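Local coordinates for protein putative D-glycero-D-manno-heptose 7-phosphate kinase (Campylobacter jejuni subsp. jejuni, PDB 4N3O) that phosphorylates D-glycero-alpha-D-manno-heptose 7-phosphate at C-1 with ATP, an early step in making the activated heptose used for capsule polysaccharide, at residues 34-46 and 327-339. Numbering follows the deposited sequence. Where two conformers were deposited one is given.
Sequences YVLNATISLYIHC and VQDFSFTKEGVKS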
loop_
_atom_site.group_PDB
_atom_site.type_symbol
_atom_site.label_atom_id
_atom_site.label_comp_id
_atom_site.label_asym_id
_atom_site.label_seq_id
_atom_site.Cartn_x
_atom_site.Cartn_y
_atom_site.Cartn_z
ATOM N N TYR A 34 14.376 13.680 -19.895
ATOM C CA TYR A 34 14.194 13.410 -18.475
ATOM C C TYR A 34 13.092 12.421 -18.242
ATOM O O TYR A 34 12.278 12.152 -19.115
ATOM C CB TYR A 34 13.803 14.686 -17.722
ATOM C CG TYR A 34 12.355 15.086 -17.933
ATOM C CD1 TYR A 34 11.987 15.916 -18.982
ATOM C CD2 TYR A 34 11.347 14.622 -17.080
ATOM C CE1 TYR A 34 10.663 16.285 -19.180
ATOM C CE2 TYR A 34 10.013 14.977 -17.279
ATOM C CZ TYR A 34 9.679 15.813 -18.331
ATOM O OH TYR A 34 8.370 16.183 -18.545
ATOM N N VAL A 35 13.073 11.891 -17.032
ATOM C CA VAL A 35 12.023 11.002 -16.611
ATOM C C VAL A 35 11.862 11.210 -15.099
ATOM O O VAL A 35 12.849 11.433 -14.366
ATOM C CB VAL A 35 12.300 9.517 -16.986
ATOM C CG1 VAL A 35 13.535 8.988 -16.288
ATOM C CG2 VAL A 35 11.113 8.636 -16.634
ATOM N N LEU A 36 10.610 11.210 -14.655
ATOM C CA LEU A 36 10.288 11.330 -13.249
ATOM C C LEU A 36 9.510 10.101 -12.922
ATOM O O LEU A 36 8.401 9.933 -13.433
ATOM C CB LEU A 36 9.418 12.549 -12.970
ATOM C CG LEU A 36 8.811 12.611 -11.561
ATOM C CD1 LEU A 36 9.898 12.707 -10.510
ATOM C CD2 LEU A 36 7.840 13.762 -11.407
ATOM N N ASN A 37 10.086 9.217 -12.105
ATOM C CA ASN A 37 9.362 8.026 -11.700
ATOM C C ASN A 37 9.323 7.924 -10.187
ATOM O O ASN A 37 9.981 8.699 -9.469
ATOM C CB ASN A 37 9.912 6.782 -12.363
ATOM C CG ASN A 37 11.363 6.596 -12.096
ATOM O OD1 ASN A 37 11.849 6.906 -11.003
ATOM N ND2 ASN A 37 12.083 6.080 -13.087
ATOM N N ALA A 38 8.517 6.990 -9.707
ATOM C CA ALA A 38 8.313 6.852 -8.284
ATOM C C ALA A 38 7.896 5.442 -7.983
ATOM O O ALA A 38 7.048 4.899 -8.670
ATOM C CB ALA A 38 7.231 7.824 -7.833
ATOM N N THR A 39 8.495 4.845 -6.964
ATOM C CA THR A 39 8.136 3.478 -6.606
ATOM C C THR A 39 6.798 3.433 -5.952
ATOM O O THR A 39 6.383 4.399 -5.292
ATOM C CB THR A 39 9.181 2.829 -5.693
ATOM O OG1 THR A 39 9.467 3.691 -4.590
ATOM C CG2 THR A 39 10.465 2.576 -6.461
ATOM N N ILE A 40 6.106 2.311 -6.136
ATOM C CA ILE A 40 4.787 2.115 -5.549
ATOM C C ILE A 40 4.680 0.808 -4.793
ATOM O O ILE A 40 5.522 -0.065 -4.937
ATOM C CB ILE A 40 3.687 2.220 -6.592
ATOM C CG1 ILE A 40 3.924 1.235 -7.740
ATOM C CG2 ILE A 40 3.632 3.635 -7.123
ATOM C CD1 ILE A 40 2.791 1.229 -8.750
ATOM N N SER A 41 3.600 0.680 -4.024
ATOM C CA SER A 41 3.364 -0.457 -3.128
ATOM C C SER A 41 2.892 -1.750 -3.804
ATOM O O SER A 41 2.008 -2.418 -3.298
ATOM C CB SER A 41 2.339 -0.042 -2.039
ATOM O OG SER A 41 1.080 0.290 -2.636
ATOM N N LEU A 42 3.466 -2.073 -4.953
ATOM C CA LEU A 42 3.156 -3.299 -5.680
ATOM C C LEU A 42 4.554 -3.869 -5.833
ATOM O O LEU A 42 5.464 -3.186 -6.291
ATOM C CB LEU A 42 2.492 -3.011 -7.020
ATOM C CG LEU A 42 1.173 -2.245 -6.930
ATOM C CD1 LEU A 42 0.715 -1.791 -8.301
ATOM C CD2 LEU A 42 0.101 -3.087 -6.284
ATOM N N TYR A 43 4.723 -5.116 -5.452
ATOM C CA TYR A 43 6.037 -5.666 -5.343
ATOM C C TYR A 43 6.289 -7.006 -5.990
ATOM O O TYR A 43 5.370 -7.754 -6.333
ATOM C CB TYR A 43 6.295 -5.903 -3.834
ATOM C CG TYR A 43 6.147 -4.707 -2.911
ATOM C CD1 TYR A 43 7.206 -3.836 -2.708
ATOM C CD2 TYR A 43 4.965 -4.487 -2.178
ATOM C CE1 TYR A 43 7.094 -2.759 -1.840
ATOM C CE2 TYR A 43 4.842 -3.396 -1.307
ATOM C CZ TYR A 43 5.920 -2.553 -1.135
ATOM O OH TYR A 43 5.842 -1.479 -0.289
ATOM N N ILE A 44 7.577 -7.296 -6.091
ATOM C CA ILE A 44 8.082 -8.593 -6.492
ATOM C C ILE A 44 8.699 -9.157 -5.216
ATOM O O ILE A 44 9.518 -8.497 -4.572
ATOM C CB ILE A 44 9.104 -8.514 -7.627
ATOM C CG1 ILE A 44 8.332 -8.225 -8.913
ATOM C CG2 ILE A 44 9.872 -9.834 -7.736
ATOM C CD1 ILE A 44 9.150 -8.242 -10.165
ATOM N N HIS A 45 8.274 -10.366 -4.856
ATOM C CA HIS A 45 8.687 -11.008 -3.631
ATOM C C HIS A 45 9.619 -12.142 -3.978
ATOM O O HIS A 45 9.354 -12.892 -4.894
ATOM C CB HIS A 45 7.460 -11.575 -2.892
ATOM C CG HIS A 45 6.330 -10.605 -2.774
ATOM N ND1 HIS A 45 6.154 -9.802 -1.670
ATOM C CD2 HIS A 45 5.331 -10.284 -3.637
ATOM C CE1 HIS A 45 5.095 -9.030 -1.854
ATOM N NE2 HIS A 45 4.574 -9.307 -3.036
ATOM N N CYS A 46 10.715 -12.255 -3.240
ATOM C CA CYS A 46 11.687 -13.322 -3.448
ATOM C C CYS A 46 12.072 -13.969 -2.135
ATOM O O CYS A 46 12.305 -13.279 -1.146
ATOM C CB CYS A 46 12.974 -12.792 -4.095
ATOM S SG CYS A 46 12.757 -12.114 -5.753
ATOM N N VAL A 327 -9.399 -1.865 -10.552
ATOM C CA VAL A 327 -8.687 -0.751 -9.972
ATOM C C VAL A 327 -7.695 -1.306 -8.961
ATOM O O VAL A 327 -8.026 -2.199 -8.184
ATOM C CB VAL A 327 -9.682 0.221 -9.293
ATOM C CG1 VAL A 327 -8.958 1.266 -8.466
ATOM C CG2 VAL A 327 -10.576 0.873 -10.353
ATOM N N GLN A 328 -6.472 -0.787 -8.981
ATOM C CA GLN A 328 -5.443 -1.228 -8.071
ATOM C C GLN A 328 -5.030 -0.095 -7.148
ATOM O O GLN A 328 -4.422 0.867 -7.591
ATOM C CB GLN A 328 -4.230 -1.721 -8.861
ATOM C CG GLN A 328 -3.056 -2.166 -8.006
ATOM C CD GLN A 328 -3.379 -3.398 -7.171
ATOM O OE1 GLN A 328 -3.622 -4.475 -7.707
ATOM N NE2 GLN A 328 -3.365 -3.246 -5.865
ATOM N N ASP A 329 -5.389 -0.197 -5.870
ATOM C CA ASP A 329 -4.983 0.786 -4.879
ATOM C C ASP A 329 -3.476 0.638 -4.688
ATOM O O ASP A 329 -2.918 -0.444 -4.866
ATOM C CB ASP A 329 -5.647 0.542 -3.501
ATOM C CG ASP A 329 -7.159 0.843 -3.475
ATOM O OD1 ASP A 329 -7.724 1.365 -4.472
ATOM O OD2 ASP A 329 -7.785 0.562 -2.417
ATOM N N PHE A 330 -2.831 1.728 -4.297
ATOM C CA PHE A 330 -1.415 1.728 -4.058
ATOM C C PHE A 330 -1.012 2.986 -3.320
ATOM O O PHE A 330 -1.758 3.935 -3.282
ATOM C CB PHE A 330 -0.664 1.709 -5.401
ATOM C CG PHE A 330 -0.750 2.994 -6.146
ATOM C CD1 PHE A 330 -1.824 3.263 -6.956
ATOM C CD2 PHE A 330 0.261 3.953 -6.025
ATOM C CE1 PHE A 330 -1.905 4.461 -7.655
ATOM C CE2 PHE A 330 0.182 5.162 -6.704
ATOM C CZ PHE A 330 -0.905 5.415 -7.525
ATOM N N SER A 331 0.200 2.984 -2.778
ATOM C CA SER A 331 0.800 4.161 -2.154
ATOM C C SER A 331 2.146 4.341 -2.840
ATOM O O SER A 331 2.666 3.398 -3.435
ATOM C CB SER A 331 1.143 3.887 -0.697
ATOM O OG SER A 331 0.114 3.207 -0.048
ATOM N N PHE A 332 2.723 5.530 -2.740
ATOM C CA PHE A 332 4.091 5.726 -3.197
ATOM C C PHE A 332 4.956 5.292 -2.028
ATOM O O PHE A 332 4.629 5.600 -0.902
ATOM C CB PHE A 332 4.364 7.181 -3.547
ATOM C CG PHE A 332 3.584 7.648 -4.722
ATOM C CD1 PHE A 332 3.848 7.133 -5.994
ATOM C CD2 PHE A 332 2.590 8.594 -4.587
ATOM C CE1 PHE A 332 3.128 7.544 -7.099
ATOM C CE2 PHE A 332 1.874 9.016 -5.697
ATOM C CZ PHE A 332 2.140 8.481 -6.957
ATOM N N THR A 333 6.020 4.536 -2.269
ATOM C CA THR A 333 6.897 4.108 -1.170
ATOM C C THR A 333 8.177 4.903 -1.141
ATOM O O THR A 333 8.610 5.433 -2.165
ATOM C CB THR A 333 7.325 2.644 -1.284
ATOM O OG1 THR A 333 8.087 2.461 -2.490
ATOM C CG2 THR A 333 6.120 1.734 -1.264
ATOM N N LYS A 334 8.789 4.926 0.041
ATOM C CA LYS A 334 10.023 5.655 0.321
ATOM C C LYS A 334 11.250 4.824 0.031
ATOM O O LYS A 334 12.277 5.348 -0.372
ATOM C CB LYS A 334 10.073 6.006 1.822
ATOM C CG LYS A 334 8.947 6.907 2.311
ATOM C CD LYS A 334 9.282 8.381 2.218
ATOM C CE LYS A 334 10.263 8.775 3.309
ATOM N NZ LYS A 334 10.554 10.231 3.298
ATOM N N GLU A 335 11.148 3.527 0.285
ATOM C CA GLU A 335 12.262 2.620 0.101
ATOM C C GLU A 335 12.293 1.906 -1.226
ATOM O O GLU A 335 11.278 1.729 -1.894
ATOM C CB GLU A 335 12.242 1.516 1.186
ATOM C CG GLU A 335 13.010 1.810 2.466
ATOM C CD GLU A 335 13.147 0.570 3.359
ATOM O OE1 GLU A 335 12.110 0.020 3.800
ATOM O OE2 GLU A 335 14.297 0.155 3.640
ATOM N N GLY A 336 13.489 1.450 -1.565
ATOM C CA GLY A 336 13.699 0.597 -2.720
ATOM C C GLY A 336 13.745 -0.824 -2.153
ATOM O O GLY A 336 13.112 -1.112 -1.123
ATOM N N VAL A 337 14.525 -1.698 -2.787
ATOM C CA VAL A 337 14.609 -3.085 -2.359
ATOM C C VAL A 337 14.986 -3.237 -0.889
ATOM O O VAL A 337 15.886 -2.566 -0.406
ATOM C CB VAL A 337 15.630 -3.878 -3.208
ATOM C CG1 VAL A 337 17.048 -3.395 -2.952
ATOM C CG2 VAL A 337 15.514 -5.368 -2.930
ATOM N N LYS A 338 14.256 -4.086 -0.167
ATOM C CA LYS A 338 14.617 -4.371 1.222
ATOM C C LYS A 338 14.805 -5.887 1.362
ATOM O O LYS A 338 14.256 -6.655 0.593
ATOM C CB LYS A 338 13.594 -3.851 2.249
ATOM C CG LYS A 338 12.294 -4.630 2.371
ATOM C CD LYS A 338 11.097 -3.934 1.752
ATOM C CE LYS A 338 10.648 -2.792 2.643
ATOM N NZ LYS A 338 9.424 -2.153 2.108
ATOM N N SER A 339 15.605 -6.307 2.326
ATOM C CA SER A 339 15.829 -7.724 2.553
ATOM C C SER A 339 15.988 -8.000 4.010
ATOM O O SER A 339 16.360 -7.124 4.767
ATOM C CB SER A 339 17.112 -8.170 1.881
ATOM O OG SER A 339 18.163 -7.476 2.479
HETATM O O HOH W 1 7.662 6.673 -4.326
HETATM O O HOH W 2 -0.900 -1.550 -3.014
#
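Ala38 sets its methyl against Phe332, CB lying 3.9 Å from ring atom CD1. At Thr39 backbone and side chain are both engaged: Thr333 N donates to Thr39 O from above the carbonyl plane (3.0 Å), a water bridges Thr39 O to Thr333 O, and the two threonine hydroxyls pair, OG1 to OG1, at 2.8 Å. Gly171 N adds a bond to Thr39 OG1. Ile40 forms a single beta bridge with Phe332; its CG2 rests against both rings where Phe330 packs on a face of Phe332, 3.6 Å from Phe330 CD2 and 3.7 Å from Phe332 CD1. The linker 328-337, returning from the C-terminal GHMP kinase domain to strand 338-341, exemplifies an interdomain crossing fixed by backbone and hydroxyl bonds at a corner, here between strands 31-40 and 42-50, near Arg14 and Leu116 of the probable active site. There Ser41 N donates to Ser331 O (2.9 Å), while Ser41 OG, between its backbone N and carbonyl carbon (chi1 63°), accepts a hydrogen bond from Ser331 N at 2.8 Å and donates to a water shared with Asp329 O. Leu42 lays CD2 over a face of the Gln328 amide, itself tied to Asp329 O. Beyond it, Tyr43 brings OH to 3.4 Å from Thr333 CG2.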